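Local atomic coordinates of molybdenum cofactor carrier protein (Chlamydomonas reinhardtii, PDB entry 2IZ6), a protein that probably binds and carries the molybdenum cofactor. Residues 31-36 and 112-117; 133-138 and 162-167; 16-21 and 39-44; 103-106 and 110-113; 146-151 and 155-160. All coordinates share one frame; numbering follows the deposited sequence.

Contact 1. Residues 31-36 and 112-117; sequences LVMANE and VAVGMG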
loop_
_atom_site.group_PDB
_atom_site.type_symbol
_atom_site.label_atom_id
_atom_site.label_comp_id
_atom_site.label_asym_id
_atom_site.label_seq_id
_atom_site.Cartn_x
_atom_site.Cartn_y
_atom_site.Cartn_z
ATOM N N LEU A 31 11.943 25.475 9.541
ATOM C CA LEU A 31 10.531 25.825 9.795
ATOM C C LEU A 31 10.170 27.121 9.059
ATOM O O LEU A 31 9.142 27.171 8.382
ATOM C CB LEU A 31 10.246 25.980 11.313
ATOM C CG LEU A 31 10.349 24.707 12.135
ATOM C CD1 LEU A 31 10.162 25.090 13.574
ATOM C CD2 LEU A 31 9.373 23.602 11.602
ATOM N N VAL A 32 11.059 28.104 9.126
ATOM C CA VAL A 32 10.865 29.405 8.519
ATOM C C VAL A 32 10.918 29.168 6.989
ATOM O O VAL A 32 10.065 29.696 6.274
ATOM C CB VAL A 32 11.978 30.397 8.911
ATOM C CG1 VAL A 32 11.887 31.674 8.077
ATOM C CG2 VAL A 32 11.894 30.679 10.368
ATOM N N MET A 33 11.934 28.497 6.503
ATOM C CA MET A 33 12.001 28.221 5.044
ATOM C C MET A 33 10.764 27.531 4.508
ATOM O O MET A 33 10.239 27.877 3.460
ATOM C CB MET A 33 13.245 27.452 4.669
ATOM C CG MET A 33 14.494 28.393 4.750
ATOM S SD MET A 33 15.884 27.744 3.795
ATOM C CE MET A 33 15.907 26.151 4.534
ATOM N N ALA A 34 10.281 26.538 5.252
ATOM C CA ALA A 34 9.086 25.839 4.868
ATOM C C ALA A 34 7.856 26.716 4.786
ATOM O O ALA A 34 7.073 26.647 3.781
ATOM C CB ALA A 34 8.858 24.636 5.776
ATOM N N ASN A 35 7.699 27.601 5.773
ATOM C CA ASN A 35 6.551 28.520 5.748
ATOM C C ASN A 35 6.610 29.444 4.503
ATOM O O ASN A 35 5.594 29.663 3.841
ATOM C CB ASN A 35 6.502 29.308 7.092
ATOM C CG ASN A 35 5.286 30.187 7.187
ATOM O OD1 ASN A 35 5.347 31.348 6.866
ATOM N ND2 ASN A 35 4.116 29.588 7.468
ATOM N N GLU A 36 7.784 30.019 4.238
ATOM C CA GLU A 36 7.982 30.905 3.091
ATOM C C GLU A 36 7.784 30.192 1.820
ATOM O O GLU A 36 7.192 30.737 0.906
ATOM C CB GLU A 36 9.369 31.510 3.111
ATOM C CG GLU A 36 9.565 32.599 2.044
ATOM C CD GLU A 36 8.647 33.875 2.169
ATOM O OE1 GLU A 36 8.159 34.229 3.275
ATOM O OE2 GLU A 36 8.392 34.535 1.112
ATOM N N VAL A 112 9.759 19.016 -3.380
ATOM C CA VAL A 112 10.754 19.791 -2.700
ATOM C C VAL A 112 10.935 19.235 -1.307
ATOM O O VAL A 112 9.971 19.067 -0.542
ATOM C CB VAL A 112 10.295 21.272 -2.556
ATOM C CG1 VAL A 112 11.352 22.110 -1.954
ATOM C CG2 VAL A 112 9.969 21.903 -3.899
ATOM N N ALA A 113 12.186 18.882 -0.985
ATOM C CA ALA A 113 12.578 18.456 0.345
ATOM C C ALA A 113 13.175 19.683 1.056
ATOM O O ALA A 113 14.090 20.333 0.531
ATOM C CB ALA A 113 13.610 17.356 0.267
ATOM N N VAL A 114 12.667 19.961 2.243
ATOM C CA VAL A 114 13.212 21.003 3.096
ATOM C C VAL A 114 13.810 20.244 4.295
ATOM O O VAL A 114 13.072 19.682 5.097
ATOM C CB VAL A 114 12.101 21.982 3.607
ATOM C CG1 VAL A 114 12.697 23.037 4.439
ATOM C CG2 VAL A 114 11.375 22.562 2.469
ATOM N N GLY A 115 15.116 20.157 4.339
ATOM C CA GLY A 115 15.796 19.315 5.326
ATOM C C GLY A 115 15.669 17.837 4.982
ATOM O O GLY A 115 15.195 17.454 3.888
ATOM N N MET A 116 16.141 17.001 5.908
ATOM C CA MET A 116 16.400 15.608 5.562
ATOM C C MET A 116 16.355 14.712 6.780
ATOM O O MET A 116 16.768 15.141 7.869
ATOM C CB MET A 116 17.783 15.485 4.941
ATOM C CG MET A 116 18.070 14.097 4.304
ATOM S SD MET A 116 16.990 13.470 3.135
ATOM C CE MET A 116 16.887 14.799 1.871
ATOM N N GLY A 117 15.755 13.531 6.628
ATOM C CA GLY A 117 15.724 12.469 7.623
ATOM C C GLY A 117 15.361 11.196 6.843
ATOM O O GLY A 117 15.258 11.262 5.635
#

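Contact 2. Residues 133-138 and 162-167; sequences PVVLLG and AGAIAA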
loop_
_atom_site.group_PDB
_atom_site.type_symbol
_atom_site.label_atom_id
_atom_site.label_comp_id
_atom_site.label_asym_id
_atom_site.label_seq_id
_atom_site.Cartn_x
_atom_site.Cartn_y
_atom_site.Cartn_z
ATOM N N PRO A 133 11.471 15.126 -10.956
ATOM C CA PRO A 133 12.471 16.032 -10.414
ATOM C C PRO A 133 12.298 16.389 -8.954
ATOM O O PRO A 133 11.189 16.458 -8.459
ATOM C CB PRO A 133 12.307 17.299 -11.216
ATOM C CG PRO A 133 10.898 17.255 -11.601
ATOM C CD PRO A 133 10.448 15.857 -11.689
ATOM N N VAL A 134 13.414 16.541 -8.312
ATOM C CA VAL A 134 13.422 16.876 -6.900
ATOM C C VAL A 134 14.290 18.130 -6.600
ATOM O O VAL A 134 15.405 18.291 -7.119
ATOM C CB VAL A 134 13.910 15.662 -6.046
ATOM C CG1 VAL A 134 13.931 16.023 -4.554
ATOM C CG2 VAL A 134 13.048 14.413 -6.218
ATOM N N VAL A 135 13.759 18.989 -5.769
ATOM C CA VAL A 135 14.474 20.150 -5.263
ATOM C C VAL A 135 14.886 20.018 -3.785
ATOM O O VAL A 135 14.037 19.706 -2.966
ATOM C CB VAL A 135 13.666 21.453 -5.474
ATOM C CG1 VAL A 135 14.442 22.651 -4.994
ATOM C CG2 VAL A 135 13.321 21.673 -6.921
ATOM N N LEU A 136 16.193 20.079 -3.506
ATOM C CA LEU A 136 16.707 19.903 -2.171
ATOM C C LEU A 136 17.056 21.243 -1.583
ATOM O O LEU A 136 17.998 21.895 -2.034
ATOM C CB LEU A 136 17.951 19.007 -2.226
ATOM C CG LEU A 136 17.789 17.604 -2.809
ATOM C CD1 LEU A 136 19.162 16.850 -2.745
ATOM C CD2 LEU A 136 16.701 16.826 -2.119
ATOM N N LEU A 137 16.348 21.606 -0.512
ATOM C CA LEU A 137 16.513 22.902 0.182
ATOM C C LEU A 137 16.873 22.614 1.643
ATOM O O LEU A 137 16.173 21.909 2.344
ATOM C CB LEU A 137 15.248 23.749 0.094
ATOM C CG LEU A 137 15.236 25.077 0.900
ATOM C CD1 LEU A 137 16.305 25.970 0.344
ATOM C CD2 LEU A 137 13.815 25.723 0.808
ATOM N N GLY A 138 17.986 23.159 2.061
ATOM C CA GLY A 138 18.427 23.039 3.466
ATOM C C GLY A 138 18.820 21.648 3.886
ATOM O O GLY A 138 18.695 21.284 5.065
ATOM N N ALA A 162 13.851 31.420 -2.557
ATOM C CA ALA A 162 13.824 31.925 -3.939
ATOM C C ALA A 162 14.389 30.975 -5.009
ATOM O O ALA A 162 13.788 30.820 -6.063
ATOM C CB ALA A 162 14.573 33.281 -4.034
ATOM N N GLY A 163 15.529 30.356 -4.732
ATOM C CA GLY A 163 16.141 29.435 -5.655
ATOM C C GLY A 163 15.296 28.214 -5.896
ATOM O O GLY A 163 15.189 27.733 -7.052
ATOM N N ALA A 164 14.708 27.707 -4.840
ATOM C CA ALA A 164 13.781 26.573 -4.928
ATOM C C ALA A 164 12.588 26.864 -5.803
ATOM O O ALA A 164 12.225 26.092 -6.688
ATOM C CB ALA A 164 13.369 26.108 -3.478
ATOM N N ILE A 165 11.955 28.032 -5.605
ATOM C CA ILE A 165 10.825 28.456 -6.386
ATOM C C ILE A 165 11.202 28.638 -7.861
ATOM O O ILE A 165 10.505 28.243 -8.757
ATOM C CB ILE A 165 10.175 29.723 -5.761
ATOM C CG1 ILE A 165 9.566 29.395 -4.389
ATOM C CG2 ILE A 165 9.167 30.394 -6.739
ATOM C CD1 ILE A 165 8.295 28.481 -4.460
ATOM N N ALA A 166 12.354 29.259 -8.107
ATOM C CA ALA A 166 12.831 29.414 -9.469
ATOM C C ALA A 166 13.045 28.093 -10.124
ATOM O O ALA A 166 12.717 27.953 -11.306
ATOM C CB ALA A 166 14.142 30.243 -9.465
ATOM N N ALA A 167 13.589 27.104 -9.399
ATOM C CA ALA A 167 13.794 25.737 -9.960
ATOM C C ALA A 167 12.453 25.093 -10.333
ATOM O O ALA A 167 12.281 24.562 -11.437
ATOM C CB ALA A 167 14.574 24.873 -9.007
#

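Contact 3. Residues 16-21 and 39-44; sequences IGVMGP and KQIATH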
loop_
_atom_site.group_PDB
_atom_site.type_symbol
_atom_site.label_atom_id
_atom_site.label_comp_id
_atom_site.label_asym_id
_atom_site.label_seq_id
_atom_site.Cartn_x
_atom_site.Cartn_y
_atom_site.Cartn_z
ATOM N N ILE A 16 2.677 20.791 -6.228
ATOM C CA ILE A 16 4.060 20.757 -5.689
ATOM C C ILE A 16 4.028 20.053 -4.379
ATOM O O ILE A 16 3.361 20.467 -3.444
ATOM C CB ILE A 16 4.676 22.201 -5.547
ATOM C CG1 ILE A 16 4.480 23.010 -6.829
ATOM C CG2 ILE A 16 6.126 22.122 -5.101
ATOM C CD1 ILE A 16 4.924 22.402 -8.100
ATOM N N GLY A 17 4.838 19.013 -4.296
ATOM C CA GLY A 17 4.974 18.264 -3.081
ATOM C C GLY A 17 6.066 18.813 -2.204
ATOM O O GLY A 17 7.080 19.276 -2.672
ATOM N N VAL A 18 5.858 18.782 -0.884
ATOM C CA VAL A 18 6.825 19.210 0.055
ATOM C C VAL A 18 6.990 18.133 1.094
ATOM O O VAL A 18 6.035 17.626 1.640
ATOM C CB VAL A 18 6.449 20.538 0.728
ATOM C CG1 VAL A 18 7.380 20.934 1.879
ATOM C CG2 VAL A 18 6.348 21.613 -0.314
ATOM N N MET A 19 8.240 17.826 1.379
ATOM C CA MET A 19 8.607 16.815 2.390
ATOM C C MET A 19 9.654 17.367 3.306
ATOM O O MET A 19 10.543 18.101 2.890
ATOM C CB MET A 19 9.265 15.688 1.684
ATOM C CG MET A 19 8.456 14.955 0.768
ATOM S SD MET A 19 7.587 13.589 1.585
ATOM C CE MET A 19 8.150 13.574 3.324
ATOM N N GLY A 20 9.592 16.971 4.569
ATOM C CA GLY A 20 10.653 17.254 5.419
ATOM C C GLY A 20 10.417 16.492 6.694
ATOM O O GLY A 20 9.378 15.826 6.847
ATOM N N PRO A 21 11.391 16.559 7.573
ATOM C CA PRO A 21 11.294 15.884 8.905
ATOM C C PRO A 21 10.255 16.546 9.808
ATOM O O PRO A 21 9.853 17.700 9.576
ATOM C CB PRO A 21 12.695 16.026 9.463
ATOM C CG PRO A 21 13.306 17.110 8.746
ATOM C CD PRO A 21 12.672 17.224 7.405
ATOM N N LYS A 39 4.107 29.765 1.185
ATOM C CA LYS A 39 3.594 31.108 0.711
ATOM C C LYS A 39 3.816 31.257 -0.749
ATOM O O LYS A 39 2.896 31.585 -1.449
ATOM C CB LYS A 39 4.241 32.254 1.548
ATOM C CG LYS A 39 3.783 32.355 2.896
ATOM C CD LYS A 39 4.226 33.745 3.415
ATOM C CE LYS A 39 4.703 33.730 4.829
ATOM N NZ LYS A 39 5.490 35.036 5.081
ATOM N N GLN A 40 5.010 30.938 -1.227
ATOM C CA GLN A 40 5.392 31.217 -2.597
ATOM C C GLN A 40 4.733 30.261 -3.479
ATOM O O GLN A 40 4.336 30.604 -4.596
ATOM C CB GLN A 40 6.916 31.246 -2.701
ATOM C CG GLN A 40 7.506 32.398 -1.910
ATOM C CD GLN A 40 7.001 33.792 -2.308
ATOM O OE1 GLN A 40 6.640 34.046 -3.490
ATOM N NE2 GLN A 40 7.049 34.729 -1.348
ATOM N N ILE A 41 4.593 29.013 -3.021
ATOM C CA ILE A 41 3.881 28.048 -3.836
ATOM C C ILE A 41 2.460 28.534 -4.102
ATOM O O ILE A 41 1.991 28.444 -5.221
ATOM C CB ILE A 41 3.914 26.595 -3.182
ATOM C CG1 ILE A 41 5.332 26.037 -3.292
ATOM C CG2 ILE A 41 2.787 25.686 -3.635
ATOM C CD1 ILE A 41 5.562 24.864 -2.373
ATOM N N ALA A 42 1.743 28.905 -3.095
ATOM C CA ALA A 42 0.372 29.407 -3.265
ATOM C C ALA A 42 0.259 30.664 -4.127
ATOM O O ALA A 42 -0.641 30.789 -4.948
ATOM C CB ALA A 42 -0.234 29.651 -2.001
ATOM N N THR A 43 1.226 31.525 -3.959
ATOM C CA THR A 43 1.264 32.813 -4.679
ATOM C C THR A 43 1.445 32.603 -6.168
ATOM O O THR A 43 0.887 33.328 -6.987
ATOM C CB THR A 43 2.376 33.700 -4.124
ATOM O OG1 THR A 43 2.148 33.998 -2.705
ATOM C CG2 THR A 43 2.493 34.993 -4.939
ATOM N N HIS A 44 2.193 31.543 -6.540
ATOM C CA HIS A 44 2.296 31.111 -7.907
ATOM C C HIS A 44 1.103 30.346 -8.441
ATOM O O HIS A 44 1.123 29.886 -9.578
ATOM C CB HIS A 44 3.606 30.311 -8.093
ATOM C CG HIS A 44 4.822 31.178 -8.130
ATOM N ND1 HIS A 44 5.379 31.712 -6.995
ATOM C CD2 HIS A 44 5.515 31.696 -9.179
ATOM C CE1 HIS A 44 6.406 32.484 -7.332
ATOM N NE2 HIS A 44 6.536 32.457 -8.652
#

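Contact 4. Residues 103-106 and 110-113; sequences INAL and VLVA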
loop_
_atom_site.group_PDB
_atom_site.type_symbol
_atom_site.label_atom_id
_atom_site.label_comp_id
_atom_site.label_asym_id
_atom_site.label_seq_id
_atom_site.Cartn_x
_atom_site.Cartn_y
_atom_site.Cartn_z
ATOM N N ILE A 103 2.961 10.575 1.075
ATOM C CA ILE A 103 2.089 11.705 0.773
ATOM C C ILE A 103 1.539 11.605 -0.660
ATOM O O ILE A 103 1.187 12.584 -1.281
ATOM C CB ILE A 103 2.844 13.027 1.047
ATOM C CG1 ILE A 103 4.033 13.216 0.081
ATOM C CG2 ILE A 103 3.207 13.066 2.530
ATOM C CD1 ILE A 103 4.644 14.746 0.027
ATOM N N ASN A 104 1.403 10.381 -1.168
ATOM C CA ASN A 104 1.080 10.205 -2.579
ATOM C C ASN A 104 1.911 11.145 -3.504
ATOM O O ASN A 104 1.425 11.756 -4.474
ATOM C CB ASN A 104 -0.460 10.378 -2.789
ATOM C CG ASN A 104 -1.269 9.180 -2.223
ATOM O OD1 ASN A 104 -0.761 8.100 -2.004
ATOM N ND2 ASN A 104 -2.531 9.384 -2.024
ATOM N N ALA A 105 3.196 11.240 -3.214
ATOM C CA ALA A 105 4.075 12.181 -3.908
ATOM C C ALA A 105 4.156 12.047 -5.403
ATOM O O ALA A 105 4.526 13.021 -6.026
ATOM C CB ALA A 105 5.474 12.047 -3.308
ATOM N N LEU A 106 3.945 10.834 -5.983
ATOM C CA LEU A 106 3.829 10.608 -7.478
ATOM C C LEU A 106 2.756 11.543 -8.150
ATOM O O LEU A 106 2.678 11.654 -9.366
ATOM C CB LEU A 106 3.528 9.132 -7.841
ATOM C CG LEU A 106 4.466 7.892 -7.663
ATOM C CD1 LEU A 106 3.833 6.651 -8.184
ATOM C CD2 LEU A 106 5.815 8.099 -8.356
ATOM N N VAL A 110 6.642 18.355 -9.138
ATOM C CA VAL A 110 7.975 18.517 -8.536
ATOM C C VAL A 110 7.859 18.306 -7.094
ATOM O O VAL A 110 6.901 18.719 -6.469
ATOM C CB VAL A 110 8.536 19.962 -8.734
ATOM C CG1 VAL A 110 10.036 20.041 -8.289
ATOM C CG2 VAL A 110 8.425 20.351 -10.144
ATOM N N LEU A 111 8.854 17.625 -6.506
ATOM C CA LEU A 111 8.933 17.395 -5.042
ATOM C C LEU A 111 10.051 18.252 -4.437
ATOM O O LEU A 111 11.169 18.274 -4.963
ATOM C CB LEU A 111 9.184 15.883 -4.754
ATOM C CG LEU A 111 9.293 15.412 -3.303
ATOM C CD1 LEU A 111 7.965 15.677 -2.597
ATOM C CD2 LEU A 111 9.657 13.961 -3.184
ATOM N N VAL A 112 9.759 19.016 -3.380
ATOM C CA VAL A 112 10.754 19.791 -2.700
ATOM C C VAL A 112 10.935 19.235 -1.307
ATOM O O VAL A 112 9.971 19.067 -0.542
ATOM C CB VAL A 112 10.295 21.272 -2.556
ATOM C CG1 VAL A 112 11.352 22.110 -1.954
ATOM C CG2 VAL A 112 9.969 21.903 -3.899
ATOM N N ALA A 113 12.186 18.882 -0.985
ATOM C CA ALA A 113 12.578 18.456 0.345
ATOM C C ALA A 113 13.175 19.683 1.056
ATOM O O ALA A 113 14.090 20.333 0.531
ATOM C CB ALA A 113 13.610 17.356 0.267
#

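Contact 5. Residues 146-151 and 155-160; sequences FFTSLD and VHVAAD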
loop_
_atom_site.group_PDB
_atom_site.type_symbol
_atom_site.label_atom_id
_atom_site.label_comp_id
_atom_site.label_asym_id
_atom_site.label_seq_id
_atom_site.Cartn_x
_atom_site.Cartn_y
_atom_site.Cartn_z
ATOM N N PHE A 146 24.873 12.730 -2.451
ATOM C CA PHE A 146 24.307 11.393 -2.632
ATOM C C PHE A 146 23.167 11.367 -3.674
ATOM O O PHE A 146 23.216 10.626 -4.660
ATOM C CB PHE A 146 23.860 10.809 -1.310
ATOM C CG PHE A 146 23.101 9.497 -1.484
ATOM C CD1 PHE A 146 23.735 8.369 -1.956
ATOM C CD2 PHE A 146 21.732 9.431 -1.232
ATOM C CE1 PHE A 146 22.996 7.144 -2.134
ATOM C CE2 PHE A 146 21.027 8.244 -1.361
ATOM C CZ PHE A 146 21.633 7.139 -1.829
ATOM N N PHE A 147 22.210 12.303 -3.557
ATOM C CA PHE A 147 21.065 12.288 -4.456
ATOM C C PHE A 147 21.518 12.700 -5.810
ATOM O O PHE A 147 21.078 12.180 -6.831
ATOM C CB PHE A 147 19.867 13.147 -3.888
ATOM C CG PHE A 147 19.189 12.481 -2.737
ATOM C CD1 PHE A 147 19.252 12.972 -1.495
ATOM C CD2 PHE A 147 18.558 11.261 -2.927
ATOM C CE1 PHE A 147 18.679 12.268 -0.403
ATOM C CE2 PHE A 147 17.962 10.579 -1.839
ATOM C CZ PHE A 147 18.057 11.068 -0.633
ATOM N N THR A 148 22.450 13.658 -5.876
ATOM C CA THR A 148 23.011 13.982 -7.206
ATOM C C THR A 148 23.724 12.790 -7.870
ATOM O O THR A 148 23.640 12.629 -9.082
ATOM C CB THR A 148 23.973 15.199 -7.152
ATOM O OG1 THR A 148 23.271 16.322 -6.627
ATOM C CG2 THR A 148 24.574 15.506 -8.554
ATOM N N SER A 149 24.396 11.961 -7.112
ATOM C CA SER A 149 24.955 10.714 -7.694
ATOM C C SER A 149 23.887 9.745 -8.188
ATOM O O SER A 149 24.180 8.983 -9.117
ATOM C CB SER A 149 25.866 9.952 -6.705
ATOM O OG SER A 149 25.182 9.327 -5.586
ATOM N N LEU A 150 22.704 9.712 -7.549
ATOM C CA LEU A 150 21.603 8.838 -8.020
ATOM C C LEU A 150 21.068 9.244 -9.357
ATOM O O LEU A 150 20.759 8.391 -10.195
ATOM C CB LEU A 150 20.416 8.734 -7.047
ATOM C CG LEU A 150 20.661 8.055 -5.711
ATOM C CD1 LEU A 150 19.392 7.969 -4.946
ATOM C CD2 LEU A 150 21.285 6.650 -5.859
ATOM N N ASP A 151 20.892 10.547 -9.560
ATOM C CA ASP A 151 20.432 11.058 -10.840
ATOM C C ASP A 151 20.707 12.539 -10.948
ATOM O O ASP A 151 19.960 13.371 -10.427
ATOM C CB ASP A 151 18.932 10.748 -11.050
ATOM C CG ASP A 151 18.494 10.972 -12.480
ATOM O OD1 ASP A 151 18.933 11.965 -13.098
ATOM O OD2 ASP A 151 17.665 10.183 -12.983
ATOM N N VAL A 155 18.023 16.152 -9.901
ATOM C CA VAL A 155 18.235 16.697 -8.546
ATOM C C VAL A 155 18.704 18.130 -8.658
ATOM O O VAL A 155 19.662 18.437 -9.322
ATOM C CB VAL A 155 19.232 15.825 -7.788
ATOM C CG1 VAL A 155 19.574 16.406 -6.442
ATOM C CG2 VAL A 155 18.638 14.496 -7.522
ATOM N N HIS A 156 17.961 19.032 -8.031
ATOM C CA HIS A 156 18.212 20.452 -8.081
ATOM C C HIS A 156 18.491 20.886 -6.636
ATOM O O HIS A 156 17.675 20.748 -5.741
ATOM C CB HIS A 156 17.060 21.239 -8.670
ATOM C CG HIS A 156 16.705 20.832 -10.057
ATOM N ND1 HIS A 156 15.944 19.713 -10.352
ATOM C CD2 HIS A 156 17.007 21.414 -11.237
ATOM C CE1 HIS A 156 15.825 19.619 -11.672
ATOM N NE2 HIS A 156 16.480 20.614 -12.226
ATOM N N VAL A 157 19.679 21.362 -6.419
ATOM C CA VAL A 157 20.042 21.843 -5.101
ATOM C C VAL A 157 19.743 23.345 -5.036
ATOM O O VAL A 157 20.261 24.130 -5.841
ATOM C CB VAL A 157 21.534 21.488 -4.808
ATOM C CG1 VAL A 157 21.957 22.086 -3.556
ATOM C CG2 VAL A 157 21.708 20.018 -4.721
ATOM N N ALA A 158 18.995 23.769 -4.029
ATOM C CA ALA A 158 18.574 25.180 -3.904
ATOM C C ALA A 158 19.217 25.765 -2.684
ATOM O O ALA A 158 19.243 25.155 -1.633
ATOM C CB ALA A 158 17.117 25.285 -3.819
ATOM N N ALA A 159 19.746 26.963 -2.847
ATOM C CA ALA A 159 20.412 27.637 -1.757
ATOM C C ALA A 159 19.466 28.367 -0.801
ATOM O O ALA A 159 19.833 28.650 0.349
ATOM C CB ALA A 159 21.435 28.618 -2.303
ATOM N N ASP A 160 18.298 28.740 -1.291
ATOM C CA ASP A 160 17.268 29.400 -0.502
ATOM C C ASP A 160 15.896 29.214 -1.147
ATOM O O ASP A 160 15.784 28.572 -2.206
ATOM C CB ASP A 160 17.586 30.911 -0.361
ATOM C CG ASP A 160 17.828 31.599 -1.717
ATOM O OD1 ASP A 160 18.483 32.695 -1.715
ATOM O OD2 ASP A 160 17.378 31.155 -2.808
HETATM O O HOH W 1 22.480 18.027 -8.429
#

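Contact 1. Residues 31-36 and 112-117
Val114 points its CG1 methyl at helix 28-43, where it meets Ala34 and Met33. This is a helix-on-sheet contact of a Rossmann-like alpha/beta fold, with strand 110-114 lying inside the parallel sheet and the helix packed over one side of it. The torsion of Val114 (chi1 -179°) sets CG1 opposite the backbone N, and this one methyl does all the touching. It lies 4.4 Å from the CB of Ala34, and the backbone N of Ala34 is 4.3 Å from the same CG1. Ala34 offers its methyl and its backbone N, and its small side chain allows the backbones to come close, with the CA atoms of Ala34 and Val114 6.6 Å apart. Val57 of helix 57-67 packs on both Ala34 and Val114 and so completes this apolar group. Met33 meets the valine methyl twice. Its chain curls back at the last torsion (chi3 -53°), which brings the terminal Met33 CE to 4.5 Å from Val114 CG1, and CE also packs on Leu137 of strand 134-137. At the near end of the same side chain, Met33 CB rests 4.5 Å from Val114 CG1.

Contact 2. Residues 133-138 and 162-167
Val135 and Ala164 bring their CA atoms to 6.5 Å where strand 134-137 and helix 162-167 run almost exactly antiparallel (176°), their axes 9.0 Å apart at the closest point. Alternation along the strand turns Val135 and Leu137 to the helix and leaves Leu136 on the other side of the sheet. On the helix Ala164 and Ala167, one turn apart, present their methyls to the strand. Val135 divides its two branches between them. Its CG1, set opposite the backbone N (chi1 -178°), lies 3.9 Å from CB of Ala164, while CG2, next to the backbone N, meets CB of Ala167 at 4.0 Å. The valine fork thus spans successive turns of the helix. Leu137 adds a more distant touch from the far end of its side chain, with CD2 4.3 Å from Ala164 CB, so that this single methyl is met by both strand residues. Around the contact, Ala158 of the neighbouring strand 155-158 packs on Val135 and Ala164, and Met33 of helix 28-43 covers Leu137. The touching side-chain groups are all methyls, with alanines alone on the helical side. Cohesion between the two segments therefore comes from close apolar packing, and the short side chains allow the helix to lie low on the sheet.

Contact 3. Residues 16-21 and 39-44
Ile16 and Ile41 mark the nearest approach of the two backbones, with 7.5 Å between their CA atoms, where the C-terminal turn of helix 28-43 lies over strand 15-19. The two elements open a beta-alpha-beta unit that returns to the sheet through strand 47-51. Ile41 carries the helix side of the contact through its far methyl. An extended outer torsion (chi2 164°) sends CD1 down to the strand, where it lies 3.9 Å from CG2 of Ile16. Val18 follows two residues on, facing the same side of the sheet, and its CG2 is likewise 3.9 Å from Ile41 CD1. One methyl is thus held by two branched strand residues, and the isoleucine side chain of the helix crosses both at a slant. Ile165 and Val168 of helix 161-173 border this group, on Ile41 and Ile16 respectively. Beyond the apolar patch, the helix closes with side chains turned back onto its own carbonyls. Thr43 OG1 donates to Lys39 O from above the carbonyl plane (2.8 Å). Gln40 O is gripped from opposite faces by His44 N and by the imidazole, whose ND1 donates at 2.8 Å with the oxygen nearly in the ring plane and an N-H...O angle of 158°.

Contact 4. Residues 103-106 and 110-113
Leu111 meets the preceding loop with a single methyl, CD1, which touches two side chains of the segment 103-106. Ile103 comes to it end-on: its own CD1 lies 4.3 Å from Leu111 CD1. Ala105 supplies the second partner, its CB 4.5 Å from the same Leu111 CD1. Both approaches are loose and purely apolar. In Leu111, CG stands opposite the backbone N (chi1 -180°), which carries the branched end out from the strand to the loop. Ile103 reaches across with its CG1-CD1 arm extended (chi2 165°). In the next shell Met19 of strand 15-19, in the conformer described here (one of two), packs on both Ile103 and Leu111, and Ala127 of helix 118-129 also touches Leu111. The strand that bears Leu111 is an interior strand of the parallel sheet of this Rossmann-like fold, between strands 15-19 and 134-137. Its place there is fixed by backbone bonds such as those from Val135 N to Leu111 O and from Val112 N to Gly17 O. On the other side of the contact, the loop is shaped by short-range bonds of its own. The carbonyls of Asn104 and Ala105 are bonded to the hydroxyls of Ser107 and Ser108 respectively, and Asn104 N to the side chain of Asn102. Further out, Leu106 packs against Gly95 of the third subunit and Ala99 of the second.

Contact 5. Residues 146-151 and 155-160
Phe147, whose CB touches Val155, has CD2 of Phe146 over the centre of one ring face, 3.9 Å above the plane. The Phe146 ring in turn has Leu150 CG on one face, offset toward the rim. Both rings also meet Phe146 of the second subunit, edge-to-face in the case of Phe147. Of the Phe147 side chain, only the base touches strand 155-158, its CB lying 4.1 Å from Val155 CG2. That methyl packs against two backbone oxygens, Phe147 O and Asp151 O, each 3.4 Å from CG2. The second branch, CG1, set opposite the backbone N (chi1 175°), crosses the side chain of Thr148 and lies 3.7 Å from its OG1. Thr148 OG1 is bonded mainly to Glu144 O within the helix; a water also donates to it (2.6 Å) and to Val155 O (3.0 Å), bridging helix and strand. Val155 N makes one weak, bent bond to Asp151 O. Cutting Val155 back to an alanine would probably leave a gap between the strand and Phe147 CB and Thr148, with the helix end less firmly seated. Helix 146-150 runs against the strand at 154°, the axes 8.4 Å apart, as expected of the helix and second strand of a beta-alpha-beta unit, here at the border of the sheet within this chain.

Overall arrangement
All five contacts build on one parallel sheet. Contacts 1 and 3 both use helix 28-43, setting it on strands 110-114 and 15-19, while contacts 1 and 4 share strand 110-114. Contact 2 seats helix 161-173 on the adjoining strand 134-137, and its Ile165 reaches Gln40 and His44 of contact 3, so the two helices touch near the end of helix 28-43. Contacts 1 to 4 are buried and join their segments through apolar groups alone, although the loop of contact 4 also borders two other subunits, as contacts 1 and 5 border the second. Contact 5, at the edge strand 155-158, is only partly buried and adds a bridging water and a weak backbone bond; its centre lies about 17 Å from that of contact 3.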